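Local coordinates for Glyoxalase/bleomycin resistance protein/dioxygenase (Sphaerobacter thermophilus, PDB 4HC5), which belongs to the glyoxalase/bleomycin resistance/dioxygenase (vicinal oxygen chelate) superfamily and may act as a dioxygenase, though its own reaction is not established, at residues A[27-30]-A[31-35]; A[104-107]-A[108-111]. One frame throughout, in Å; residues are numbered along the deposited sequence.

Interaction 1: residues A[27-30]-A[31-35]; sequences ALDF and YVNTL
The ring of Phe30 lies between Tyr31 on one side and Thr34 and Leu35 on the other, toward the end of helix 24-34 and into the loop at Leu35. With CG anti to the backbone N (chi1 179°), it runs alongside the backbone toward residues 34 and 35. The rings of Phe30 and Tyr31 pair edge-to-face: Phe30 directs its edge, CD2 foremost, at one face of Tyr31, off centre toward the rim, with centroids 5.3 Å apart and planes at 81°. Phe30 CE1 comes 3.8 Å from Thr34 CG2, and Phe30 CE2 rests equally close to Leu35 CD1. Tyr31 N bonds almost straight to Ala27 O (2.9 Å), and the hydroxyl of Tyr31 reaches Asp122, anchoring the ring at its far end. On the exposed side Asn33 ND2 meets Asp29 OD1 nearly head-on, with OD1 close to the amide plane; the 2.5 Å separation is unusually short and its exact value doubtful. On the buried side Leu28, Ala27 and Tyr31 pack on strands 49-55 and 62-66. The sharing of Phe30 O between Thr34 N (i+4) and Leu35 N (i+5), each at 3.0 Å, marks a wider pi-type turn in a helix laid against the first beta-sheet of a glyoxalase-type βαβββ unit.

Interaction 2: residues A[104-107]-A[108-111]; sequences FTKP and PEMM
The irregular part of strand 103-110, one arm of the beta hairpin it forms with strand 116-121, carries a surface salt bridge between Lys106 and Glu109 that spans two consecutive prolines. Lys106 NZ approaches both carboxylate oxygens, lying 3.2 Å from Glu109 OE1 and 3.4 Å from Glu109 OE2; both hydrogen bonds are weak, so the ammonium faces the carboxylate as a whole more than it engages one oxygen. Lys106 and Glu109 both reach out extended beyond CG and cross at a slant. In Lys106, CG sits between the backbone N and the carbonyl carbon (chi1 59°), and the chain then runs out straight to NZ. Its aliphatic part also comes near the acid, with CE 3.4 Å from Glu109 OE1.

Water completes the pairing at two points. One molecule accepts from Lys106 NZ at 2.8 Å and donates to Glu109 OE2, bridging the two charges a second time. Another donates to Glu109 OE1 at 2.6 Å and to Pro107 O at 3.0 Å, tying the carboxylate back to the backbone between the charged residues. Within the second βαβββ unit of this glyoxalase-type chain, strand 103-110 is an outermost strand of its sheet, counted within this chain, and its edge toward strand 116-121 stays paired on both sides of the prolines: Thr105 bonds through its backbone with Trp119, and Glu109 with Ala117, while Lys106 O accepts from Thr118 OG1. The prolines, whose nitrogens carry no hydrogen to donate, sit between those backbone pairings. They are joined by a trans peptide, and both touch Tyr94 of helix 90-99.

In the fold
Interaction 1 comes first along the chain, on helix 24-34, and interaction 2 follows on strand 103-110; their centres are 22 Å apart and their nearest atoms about 7 Å, without touching. Helix 24-34 packs on the sheet of strands 13-20, 62-66, 49-55 and 38-46, whereas strand 103-110 is, within this chain, an outer strand of the sheet it forms with 79-87, 126-132 and 116-121. Both sheets have strand order 1-4-3-2, the paired βαβββ architecture of the glyoxalase superfamily. Interaction 1, centred 9 Å from the chain's centre, helps join the halves through Tyr31 to Asp122 and Thr34 to Arg100; interaction 2, 18 Å out, stays on the surface of the second.

Interaction 1: residues A[27-30]-A[31-35]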
loop_
_atom_site.group_PDB
_atom_site.type_symbol
_atom_site.label_atom_id
_atom_site.label_comp_id
_atom_site.label_asym_id
_atom_site.label_seq_id
_atom_site.Cartn_x
_atom_site.Cartn_y
_atom_site.Cartn_z
ATOM N N ALA A 27 1.398 -8.418 16.086
ATOM C CA ALA A 27 1.832 -8.012 14.739
ATOM C C ALA A 27 3.065 -7.131 14.794
ATOM O O ALA A 27 4.034 -7.326 14.058
ATOM C CB ALA A 27 0.695 -7.376 13.957
ATOM N N LEU A 28 3.096 -6.218 15.767
ATOM C CA LEU A 28 4.295 -5.389 15.964
ATOM C C LEU A 28 5.505 -6.282 16.220
ATOM O O LEU A 28 6.606 -6.025 15.665
ATOM C CB LEU A 28 4.130 -4.405 17.104
ATOM C CG LEU A 28 3.434 -3.090 16.792
ATOM C CD1 LEU A 28 3.148 -2.342 18.110
ATOM C CD2 LEU A 28 4.409 -2.256 15.900
ATOM N N ASP A 29 5.341 -7.276 17.088
ATOM C CA ASP A 29 6.497 -8.133 17.400
ATOM C C ASP A 29 7.034 -8.754 16.107
ATOM O O ASP A 29 8.220 -8.816 15.878
ATOM C CB ASP A 29 6.100 -9.202 18.391
ATOM C CG ASP A 29 7.262 -10.017 18.938
ATOM O OD1 ASP A 29 8.427 -9.545 19.108
ATOM O OD2 ASP A 29 6.938 -11.178 19.259
ATOM N N PHE A 30 6.138 -9.263 15.288
ATOM C CA PHE A 30 6.496 -9.937 14.071
ATOM C C PHE A 30 7.228 -8.961 13.093
ATOM O O PHE A 30 8.303 -9.223 12.574
ATOM C CB PHE A 30 5.308 -10.560 13.383
ATOM C CG PHE A 30 5.672 -11.242 12.095
ATOM C CD1 PHE A 30 6.258 -12.505 12.076
ATOM C CD2 PHE A 30 5.434 -10.639 10.894
ATOM C CE1 PHE A 30 6.541 -13.144 10.889
ATOM C CE2 PHE A 30 5.768 -11.238 9.726
ATOM C CZ PHE A 30 6.311 -12.499 9.714
ATOM N N TYR A 31 6.558 -7.864 12.772
ATOM C CA TYR A 31 7.103 -6.913 11.774
ATOM C C TYR A 31 8.406 -6.293 12.276
ATOM O O TYR A 31 9.295 -6.093 11.451
ATOM C CB TYR A 31 6.069 -5.823 11.346
ATOM C CG TYR A 31 5.022 -6.449 10.467
ATOM C CD1 TYR A 31 5.219 -6.493 9.096
ATOM C CD2 TYR A 31 3.916 -7.052 10.953
ATOM C CE1 TYR A 31 4.360 -7.172 8.239
ATOM C CE2 TYR A 31 3.010 -7.735 10.116
ATOM C CZ TYR A 31 3.241 -7.837 8.755
ATOM O OH TYR A 31 2.443 -8.538 7.895
ATOM N N VAL A 32 8.501 -5.944 13.553
ATOM C CA VAL A 32 9.675 -5.289 14.079
ATOM C C VAL A 32 10.806 -6.362 14.308
ATOM O O VAL A 32 11.930 -6.232 13.785
ATOM C CB VAL A 32 9.382 -4.480 15.372
ATOM C CG1 VAL A 32 10.703 -3.996 16.037
ATOM C CG2 VAL A 32 8.416 -3.347 15.029
ATOM N N ASN A 33 10.518 -7.378 15.099
ATOM C CA ASN A 33 11.581 -8.319 15.519
ATOM C C ASN A 33 11.927 -9.394 14.526
ATOM O O ASN A 33 13.009 -9.918 14.503
ATOM C CB ASN A 33 11.214 -8.869 16.883
ATOM C CG ASN A 33 11.210 -7.783 17.891
ATOM O OD1 ASN A 33 12.112 -6.950 17.896
ATOM N ND2 ASN A 33 10.154 -7.739 18.715
ATOM N N THR A 34 10.943 -9.817 13.763
ATOM C CA THR A 34 11.177 -10.834 12.756
ATOM C C THR A 34 11.573 -10.238 11.384
ATOM O O THR A 34 12.567 -10.655 10.796
ATOM C CB THR A 34 10.059 -11.864 12.625
ATOM O OG1 THR A 34 9.876 -12.548 13.888
ATOM C CG2 THR A 34 10.322 -12.898 11.476
ATOM N N LEU A 35 10.792 -9.272 10.886
ATOM C CA LEU A 35 11.082 -8.657 9.587
ATOM C C LEU A 35 12.054 -7.506 9.625
ATOM O O LEU A 35 12.523 -7.044 8.595
ATOM C CB LEU A 35 9.847 -8.269 8.798
ATOM C CG LEU A 35 8.845 -9.378 8.451
ATOM C CD1 LEU A 35 7.735 -8.832 7.554
ATOM C CD2 LEU A 35 9.527 -10.607 7.854
HETATM O O HOH W 1 8.909 -11.729 16.167
#

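Interaction 2: residues A[104-107]-A[108-111]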
loop_
_atom_site.group_PDB
_atom_site.type_symbol
_atom_site.label_atom_id
_atom_site.label_comp_id
_atom_site.label_asym_id
_atom_site.label_seq_id
_atom_site.Cartn_x
_atom_site.Cartn_y
_atom_site.Cartn_z
ATOM N N PHE A 104 7.596 -19.468 3.999
ATOM C CA PHE A 104 7.712 -19.157 2.557
ATOM C C PHE A 104 7.016 -20.230 1.753
ATOM O O PHE A 104 6.909 -21.409 2.191
ATOM C CB PHE A 104 9.159 -19.157 2.106
ATOM C CG PHE A 104 9.949 -18.004 2.575
ATOM C CD1 PHE A 104 10.600 -17.957 3.793
ATOM C CD2 PHE A 104 10.036 -16.874 1.757
ATOM C CE1 PHE A 104 11.256 -16.847 4.201
ATOM C CE2 PHE A 104 10.737 -15.755 2.165
ATOM C CZ PHE A 104 11.342 -15.730 3.401
ATOM N N THR A 105 6.544 -19.882 0.563
ATOM C CA THR A 105 5.929 -20.855 -0.325
ATOM C C THR A 105 6.962 -21.826 -0.982
ATOM O O THR A 105 6.630 -22.957 -1.316
ATOM C CB THR A 105 5.056 -20.200 -1.385
ATOM O OG1 THR A 105 5.843 -19.340 -2.163
ATOM C CG2 THR A 105 3.901 -19.428 -0.746
ATOM N N LYS A 106 8.159 -21.298 -1.191
ATOM C CA LYS A 106 9.261 -22.034 -1.871
ATOM C C LYS A 106 10.507 -21.153 -1.872
ATOM O O LYS A 106 10.394 -19.929 -1.556
ATOM C CB LYS A 106 8.897 -22.501 -3.282
ATOM C CG LYS A 106 8.505 -21.336 -4.199
ATOM C CD LYS A 106 8.085 -21.792 -5.600
ATOM C CE LYS A 106 7.675 -20.603 -6.433
ATOM N NZ LYS A 106 7.208 -21.178 -7.707
ATOM N N PRO A 107 11.668 -21.691 -2.254
ATOM C CA PRO A 107 12.826 -20.802 -2.284
ATOM C C PRO A 107 12.714 -19.760 -3.400
ATOM O O PRO A 107 11.937 -19.925 -4.316
ATOM C CB PRO A 107 13.989 -21.778 -2.538
ATOM C CG PRO A 107 13.451 -23.103 -2.019
ATOM C CD PRO A 107 12.058 -23.098 -2.474
ATOM N N PRO A 108 13.533 -18.732 -3.318
ATOM C CA PRO A 108 13.631 -17.764 -4.436
ATOM C C PRO A 108 13.845 -18.485 -5.764
ATOM O O PRO A 108 14.613 -19.443 -5.875
ATOM C CB PRO A 108 14.822 -16.918 -4.059
ATOM C CG PRO A 108 14.859 -16.982 -2.522
ATOM C CD PRO A 108 14.500 -18.417 -2.264
ATOM N N GLU A 109 13.129 -17.946 -6.745
ATOM C CA GLU A 109 13.113 -18.428 -8.080
ATOM C C GLU A 109 13.112 -17.312 -9.104
ATOM O O GLU A 109 12.627 -16.191 -8.840
ATOM C CB GLU A 109 11.828 -19.208 -8.245
ATOM C CG GLU A 109 11.699 -20.089 -9.430
ATOM C CD GLU A 109 10.425 -20.938 -9.335
ATOM O OE1 GLU A 109 10.323 -21.662 -8.326
ATOM O OE2 GLU A 109 9.548 -20.772 -10.173
HETATM N N MSE A 110 13.730 -17.544 -10.237
HETATM C CA MSE A 110 13.741 -16.533 -11.290
HETATM C C MSE A 110 12.385 -16.351 -11.934
HETATM O O MSE A 110 11.778 -17.264 -12.426
HETATM C CB MSE A 110 14.780 -16.857 -12.354
HETATM C CG MSE A 110 14.886 -15.818 -13.478
HETATM SE SE MSE A 110 15.657 -14.225 -12.845
HETATM C CE MSE A 110 17.452 -14.857 -12.610
HETATM N N MSE A 111 11.930 -15.110 -11.913
HETATM C CA MSE A 111 10.750 -14.744 -12.607
HETATM C C MSE A 111 11.055 -14.420 -14.077
HETATM O O MSE A 111 12.176 -13.992 -14.393
HETATM C CB MSE A 111 10.103 -13.514 -11.973
HETATM C CG MSE A 111 9.743 -13.713 -10.537
HETATM SE SE MSE A 111 8.275 -14.877 -10.175
HETATM C CE MSE A 111 9.205 -16.272 -9.386
HETATM O O HOH W 2 6.912 -19.025 -9.397
HETATM O O HOH W 3 11.568 -22.253 -6.136
#